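CDP-glucose-4,6-dehydratase (Yersinia pseudotuberculosis, PDB 1RKX) catalyses the dehydration of CDP-glucose to CDP-4-dehydro-6-deoxyglucose, with bound NAD as cofactor, as a member of the short-chain dehydrogenase/reductase superfamily. Local coordinates at residues 87-92 against 105-110; 132-137 against 155-160. All coordinates share one frame; numbering follows the deposited sequence.

Interaction 1: residues 87-92 against 105-110. With NAD (nicotinamide-adenine-dinucleotide), chain G.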
# COMPACT_ATOMS: atom_id res chain seq x y z
N MET C 87 24.57 -16.24 10.30
CA MET C 87 24.23 -16.93 9.07
C MET C 87 23.73 -18.36 9.26
O MET C 87 23.32 -19.00 8.29
CB MET C 87 25.43 -16.94 8.12
CG MET C 87 25.71 -15.57 7.52
SD MET C 87 26.68 -15.64 6.00
CE MET C 87 28.30 -15.70 6.68
N ALA C 88 23.77 -18.85 10.49
CA ALA C 88 23.31 -20.20 10.76
C ALA C 88 21.79 -20.28 10.62
O ALA C 88 21.05 -19.44 11.15
CB ALA C 88 23.72 -20.64 12.17
N ALA C 89 21.32 -21.30 9.90
CA ALA C 89 19.90 -21.49 9.69
C ALA C 89 19.65 -22.78 8.91
O ALA C 89 20.57 -23.33 8.31
CB ALA C 89 19.32 -20.30 8.92
N GLN C 90 18.40 -23.24 8.94
CA GLN C 90 17.97 -24.41 8.17
C GLN C 90 17.60 -23.64 6.90
O GLN C 90 16.56 -22.99 6.84
CB GLN C 90 16.74 -25.05 8.81
CG GLN C 90 16.33 -26.40 8.24
CD GLN C 90 16.09 -26.36 6.75
OE1 GLN C 90 17.03 -26.45 5.96
NE2 GLN C 90 14.83 -26.21 6.35
N PRO C 91 18.46 -23.69 5.87
CA PRO C 91 18.26 -22.98 4.61
C PRO C 91 17.49 -23.62 3.47
O PRO C 91 17.34 -22.99 2.42
CB PRO C 91 19.68 -22.68 4.19
CG PRO C 91 20.33 -24.02 4.46
CD PRO C 91 19.74 -24.43 5.82
N LEU C 92 17.01 -24.85 3.64
CA LEU C 92 16.32 -25.54 2.55
C LEU C 92 14.79 -25.52 2.60
O LEU C 92 14.19 -25.91 3.60
CB LEU C 92 16.80 -26.98 2.49
CG LEU C 92 18.32 -27.18 2.41
CD1 LEU C 92 18.64 -28.67 2.37
CD2 LEU C 92 18.87 -26.48 1.16
N SER C 105 12.30 -23.64 14.85
CA SER C 105 13.14 -23.58 16.05
C SER C 105 14.52 -23.03 15.69
O SER C 105 15.04 -22.14 16.37
CB SER C 105 13.29 -24.97 16.68
OG SER C 105 13.87 -25.89 15.77
N THR C 106 15.09 -23.52 14.59
CA THR C 106 16.42 -23.07 14.17
C THR C 106 16.44 -21.63 13.66
O THR C 106 17.24 -20.82 14.12
CB THR C 106 17.00 -23.96 13.05
OG1 THR C 106 17.11 -25.32 13.52
CG2 THR C 106 18.38 -23.47 12.62
N ASN C 107 15.53 -21.29 12.75
CA ASN C 107 15.52 -19.96 12.17
C ASN C 107 14.91 -18.86 13.02
O ASN C 107 15.39 -17.73 13.00
CB ASN C 107 14.85 -20.01 10.80
CG ASN C 107 15.59 -20.92 9.84
OD1 ASN C 107 16.65 -21.45 10.17
ND2 ASN C 107 15.03 -21.12 8.65
N VAL C 108 13.87 -19.17 13.78
CA VAL C 108 13.25 -18.18 14.63
C VAL C 108 13.87 -18.16 16.03
O VAL C 108 14.44 -17.15 16.44
CB VAL C 108 11.73 -18.39 14.73
CG1 VAL C 108 11.11 -17.30 15.60
CG2 VAL C 108 11.11 -18.35 13.34
N MET C 109 13.77 -19.26 16.77
CA MET C 109 14.34 -19.26 18.12
C MET C 109 15.86 -19.10 18.10
O MET C 109 16.43 -18.48 19.01
CB MET C 109 13.95 -20.53 18.89
CG MET C 109 12.44 -20.61 19.20
SD MET C 109 11.73 -19.09 19.94
CE MET C 109 12.64 -18.98 21.47
N GLY C 110 16.51 -19.64 17.08
CA GLY C 110 17.96 -19.51 16.96
C GLY C 110 18.32 -18.04 16.92
O GLY C 110 19.27 -17.60 17.57
PA NAD G . 24.63 -23.83 4.20
O1A NAD G . 23.73 -24.98 4.46
O2A NAD G . 25.85 -24.10 3.39
O5B NAD G . 25.09 -23.16 5.59
C5B NAD G . 24.19 -23.19 6.72
C4B NAD G . 24.96 -23.07 8.03
O4B NAD G . 23.91 -23.15 9.02
C3B NAD G . 25.88 -24.25 8.30
O3B NAD G . 27.16 -23.71 8.69
C2B NAD G . 25.15 -25.00 9.40
O2B NAD G . 26.03 -25.79 10.25
C1B NAD G . 24.43 -23.88 10.10
N9A NAD G . 23.32 -24.35 10.92
C8A NAD G . 22.12 -24.86 10.50
N7A NAD G . 21.32 -25.22 11.50
C5A NAD G . 22.05 -24.92 12.64
C6A NAD G . 21.75 -25.07 14.01
N6A NAD G . 20.64 -25.56 14.52
N1A NAD G . 22.70 -24.67 14.91
C2A NAD G . 23.88 -24.16 14.41
N3A NAD G . 24.26 -23.97 13.17
C4A NAD G . 23.29 -24.38 12.31
O3 NAD G . 23.79 -22.68 3.56
PN NAD G . 24.22 -21.20 3.03
O1N NAD G . 23.94 -21.23 1.59
O2N NAD G . 25.66 -21.00 3.34
O5D NAD G . 23.20 -20.25 3.77
C5D NAD G . 23.74 -19.28 4.67
C4D NAD G . 22.64 -18.41 5.22
O4D NAD G . 22.13 -17.66 4.06
C3D NAD G . 21.40 -19.07 5.82
O3D NAD G . 20.85 -18.19 6.82
C2D NAD G . 20.47 -19.17 4.61
O2D NAD G . 19.11 -19.31 5.03
C1D NAD G . 20.74 -17.84 3.94
N1N NAD G . 20.34 -17.84 2.54
C2N NAD G . 21.09 -18.48 1.53
C3N NAD G . 20.69 -18.38 0.10
C7N NAD G . 21.56 -19.03 -0.90
O7N NAD G . 21.22 -18.91 -2.09
N7N NAD G . 22.67 -19.72 -0.58
C4N NAD G . 19.38 -17.70 -0.25
C5N NAD G . 18.70 -17.11 0.94
C6N NAD G . 19.13 -17.17 2.18
O HOH W 1 18.75 -18.77 12.55

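Interaction 2: residues 132-137 against 155-160. With NAD (nicotinamide-adenine-dinucleotide), chain G.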
# COMPACT_ATOMS: atom_id res chain seq x y z
N SER C 132 16.76 -13.76 4.40
CA SER C 132 16.62 -14.36 3.07
C SER C 132 15.85 -13.44 2.14
O SER C 132 15.12 -12.57 2.59
CB SER C 132 15.87 -15.69 3.17
OG SER C 132 15.64 -16.24 1.88
N ASP C 133 16.03 -13.63 0.84
CA ASP C 133 15.29 -12.84 -0.13
C ASP C 133 13.84 -13.33 -0.06
O ASP C 133 12.91 -12.63 -0.48
CB ASP C 133 15.87 -13.01 -1.55
CG ASP C 133 15.81 -14.45 -2.04
OD1 ASP C 133 16.14 -15.36 -1.25
OD2 ASP C 133 15.43 -14.66 -3.22
N LYS C 134 13.64 -14.52 0.51
CA LYS C 134 12.30 -15.11 0.64
C LYS C 134 11.51 -14.66 1.87
O LYS C 134 10.45 -15.20 2.16
CB LYS C 134 12.41 -16.64 0.64
CG LYS C 134 13.14 -17.22 -0.56
CD LYS C 134 12.50 -16.77 -1.86
CE LYS C 134 13.28 -17.27 -3.07
NZ LYS C 134 13.29 -18.76 -3.16
N CYS C 135 12.01 -13.67 2.60
CA CYS C 135 11.29 -13.22 3.79
C CYS C 135 10.05 -12.39 3.43
O CYS C 135 9.17 -12.20 4.26
CB CYS C 135 12.20 -12.37 4.69
SG CYS C 135 12.70 -10.83 3.94
N TYR C 136 9.98 -11.91 2.19
CA TYR C 136 8.85 -11.08 1.77
C TYR C 136 7.58 -11.84 1.45
O TYR C 136 7.62 -12.90 0.83
CB TYR C 136 9.21 -10.25 0.53
CG TYR C 136 10.31 -9.24 0.74
CD1 TYR C 136 11.62 -9.50 0.35
CD2 TYR C 136 10.02 -8.00 1.31
CE1 TYR C 136 12.63 -8.56 0.52
CE2 TYR C 136 11.02 -7.04 1.49
CZ TYR C 136 12.32 -7.33 1.10
OH TYR C 136 13.31 -6.39 1.26
N ASP C 137 6.45 -11.27 1.87
CA ASP C 137 5.16 -11.86 1.56
C ASP C 137 5.15 -11.85 0.03
O ASP C 137 5.34 -10.80 -0.58
CB ASP C 137 4.05 -10.97 2.12
CG ASP C 137 2.67 -11.43 1.70
OD1 ASP C 137 2.45 -12.65 1.59
OD2 ASP C 137 1.79 -10.56 1.50
N ASP C 155 6.14 -21.31 2.29
CA ASP C 155 6.67 -22.51 2.92
C ASP C 155 7.27 -22.17 4.28
O ASP C 155 7.58 -21.00 4.55
CB ASP C 155 7.75 -23.11 2.03
CG ASP C 155 8.89 -22.14 1.80
OD1 ASP C 155 8.72 -21.24 0.96
OD2 ASP C 155 9.93 -22.27 2.48
N PRO C 156 7.46 -23.18 5.14
CA PRO C 156 8.03 -22.97 6.48
C PRO C 156 9.38 -22.25 6.49
O PRO C 156 9.63 -21.41 7.36
CB PRO C 156 8.12 -24.39 7.03
CG PRO C 156 6.91 -25.05 6.41
CD PRO C 156 6.99 -24.57 4.98
N TYR C 157 10.24 -22.56 5.52
CA TYR C 157 11.55 -21.91 5.45
C TYR C 157 11.38 -20.41 5.20
O TYR C 157 11.86 -19.58 5.98
CB TYR C 157 12.42 -22.51 4.34
CG TYR C 157 13.52 -21.58 3.89
CD1 TYR C 157 14.65 -21.37 4.68
CD2 TYR C 157 13.40 -20.85 2.71
CE1 TYR C 157 15.64 -20.45 4.30
CE2 TYR C 157 14.37 -19.93 2.32
CZ TYR C 157 15.49 -19.74 3.11
OH TYR C 157 16.43 -18.82 2.73
N SER C 158 10.71 -20.07 4.10
CA SER C 158 10.49 -18.67 3.74
C SER C 158 9.80 -17.95 4.89
O SER C 158 10.21 -16.86 5.30
CB SER C 158 9.61 -18.58 2.48
OG SER C 158 10.25 -19.19 1.37
N ASN C 159 8.76 -18.58 5.44
CA ASN C 159 8.01 -17.97 6.53
C ASN C 159 8.85 -17.79 7.79
O ASN C 159 8.71 -16.78 8.50
CB ASN C 159 6.76 -18.81 6.82
CG ASN C 159 5.77 -18.08 7.70
OD1 ASN C 159 5.76 -18.25 8.93
ND2 ASN C 159 4.93 -17.25 7.09
N SER C 160 9.72 -18.75 8.09
CA SER C 160 10.56 -18.64 9.28
C SER C 160 11.51 -17.45 9.12
O SER C 160 11.87 -16.82 10.12
CB SER C 160 11.37 -19.93 9.51
OG SER C 160 12.43 -20.07 8.58
PA NAD G . 24.63 -23.83 4.20
O1A NAD G . 23.73 -24.98 4.46
O2A NAD G . 25.85 -24.10 3.39
O5B NAD G . 25.09 -23.16 5.59
C5B NAD G . 24.19 -23.19 6.72
C4B NAD G . 24.96 -23.07 8.03
O4B NAD G . 23.91 -23.15 9.02
C3B NAD G . 25.88 -24.25 8.30
O3B NAD G . 27.16 -23.71 8.69
C2B NAD G . 25.15 -25.00 9.40
O2B NAD G . 26.03 -25.79 10.25
C1B NAD G . 24.43 -23.88 10.10
N9A NAD G . 23.32 -24.35 10.92
C8A NAD G . 22.12 -24.86 10.50
N7A NAD G . 21.32 -25.22 11.50
C5A NAD G . 22.05 -24.92 12.64
C6A NAD G . 21.75 -25.07 14.01
N6A NAD G . 20.64 -25.56 14.52
N1A NAD G . 22.70 -24.67 14.91
C2A NAD G . 23.88 -24.16 14.41
N3A NAD G . 24.26 -23.97 13.17
C4A NAD G . 23.29 -24.38 12.31
O3 NAD G . 23.79 -22.68 3.56
PN NAD G . 24.22 -21.20 3.03
O1N NAD G . 23.94 -21.23 1.59
O2N NAD G . 25.66 -21.00 3.34
O5D NAD G . 23.20 -20.25 3.77
C5D NAD G . 23.74 -19.28 4.67
C4D NAD G . 22.64 -18.41 5.22
O4D NAD G . 22.13 -17.66 4.06
C3D NAD G . 21.40 -19.07 5.82
O3D NAD G . 20.85 -18.19 6.82
C2D NAD G . 20.47 -19.17 4.61
O2D NAD G . 19.11 -19.31 5.03
C1D NAD G . 20.74 -17.84 3.94
N1N NAD G . 20.34 -17.84 2.54
C2N NAD G . 21.09 -18.48 1.53
C3N NAD G . 20.69 -18.38 0.10
C7N NAD G . 21.56 -19.03 -0.90
O7N NAD G . 21.22 -18.91 -2.09
N7N NAD G . 22.67 -19.72 -0.58
C4N NAD G . 19.38 -17.70 -0.25
C5N NAD G . 18.70 -17.11 0.94
C6N NAD G . 19.13 -17.17 2.18

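Interaction 1: residues 87-92 against 105-110
The amide of N107 pairs with the backbone of Q90 through two hydrogen bonds. OD1 of N107 accepts from Q90 N at 2.8 Å; the donor lies in the carbonyl plane, on a lone pair. Beside it, ND2 of N107 gives a nearly straight bond (172°) to Q90 O at 3.0 Å, and that oxygen lies practically in the amide plane. One amide thus serves both the N-H and the C=O of a single residue, which fixes the rotation of the N107 side chain.

A water supplies a second polar link, donating to both A88 O and T106 O and so tying the loop to the helix backbone, two residues before Q90 on one side and one before N107 on the other.

These bonds join the loop that follows strand 83-86 of the parallel Rossmann sheet to the first half of helix 100-121, and the same loop receives NAD. M87 O accepts from the ribose hydroxyl O3D of NAD at 3.0 Å, while A89 N donates to O4B of the adenosine ribose at 3.3 Å.

The nonpolar packing is small. CG2 of T106 reaches A89 CA at 3.8 Å and also meets the adenine at N7A, 3.6 Å away; OG1 of T106 turns back to E102 O within its own helix.

Q90 touches the helix with its backbone and CB, then bends away at chi2 (-56°). Its terminal amide folds onto L92, where OE1 accepts from L92 N and NE2 donates to L92 O at 2.8 Å; NE2 is also bonded to T103 OG1.

Interaction 2: residues 132-137 against 155-160
CG of Y157 stands trans to its backbone N (chi1 159°) and OG of S132 is likewise trans (chi1 176°); these two rotations carry the phenol and the serine hydroxyl together, with S132 OG and Y157 OH 2.8 Å apart in a hydrogen bond. S132 OG also accepts from K134 N at 3.0 Å, closing an ST turn. The serine oxygen is therefore held from its own backbone while it meets the tyrosine.

Both hydroxyls lie close to the nicotinamide ring of NAD: Y157 OH is 3.2 Å from C6N, and S132 OG is 3.3 Å from the adjoining C5N. At the edge of the tyrosine ring, near its plane, come NAD O2D and CG of K134, the latter 4.1 Å from CE2. The K134 chain crosses that of Y157 at about a right angle.

One residue along the helix, S158 takes up the base of the lysine, with its OG 3.4 Å from K134 CB. That hydroxyl is directed by D155, whose OD1 accepts from S158 OG at 2.6 Å on the syn side. D155 is the N-cap of helix 156-175, and its OD2 receives S158 N at 2.8 Å from above the carboxylate plane. The cap thus holds, through two bonds, the serine that packs on K134.

Y157 and the NAD-binding K161, four residues apart, match the Tyr-X-X-X-Lys motif of the short-chain dehydrogenase/reductase superfamily. With S132 alongside, the arrangement is consistent with the Ser/Thr-Tyr-Lys active-site triad of that family.

Overall arrangement
The centres of interactions 1 and 2 lie 11 Å apart, and the two meet directly. N107 ND2 of interaction 1 is 2.8 Å from S160 OG of interaction 2, a probable hydrogen bond, so this amide nitrogen has partners in both the loop and helix 156-175. Packing adds to the join: Q90 O lies 3.3 Å from Y157 CD1. NAD spans both contacts, with its adenine against T106, the adenosine ribose and a hydroxyl of the nicotinamide ribose against 87-92, and its nicotinamide against S132 and Y157. K161, which is hydrogen-bonded to NAD, lies near both, about 3 Å from A89 and about 4 Å from S132 between nearest side-chain atoms.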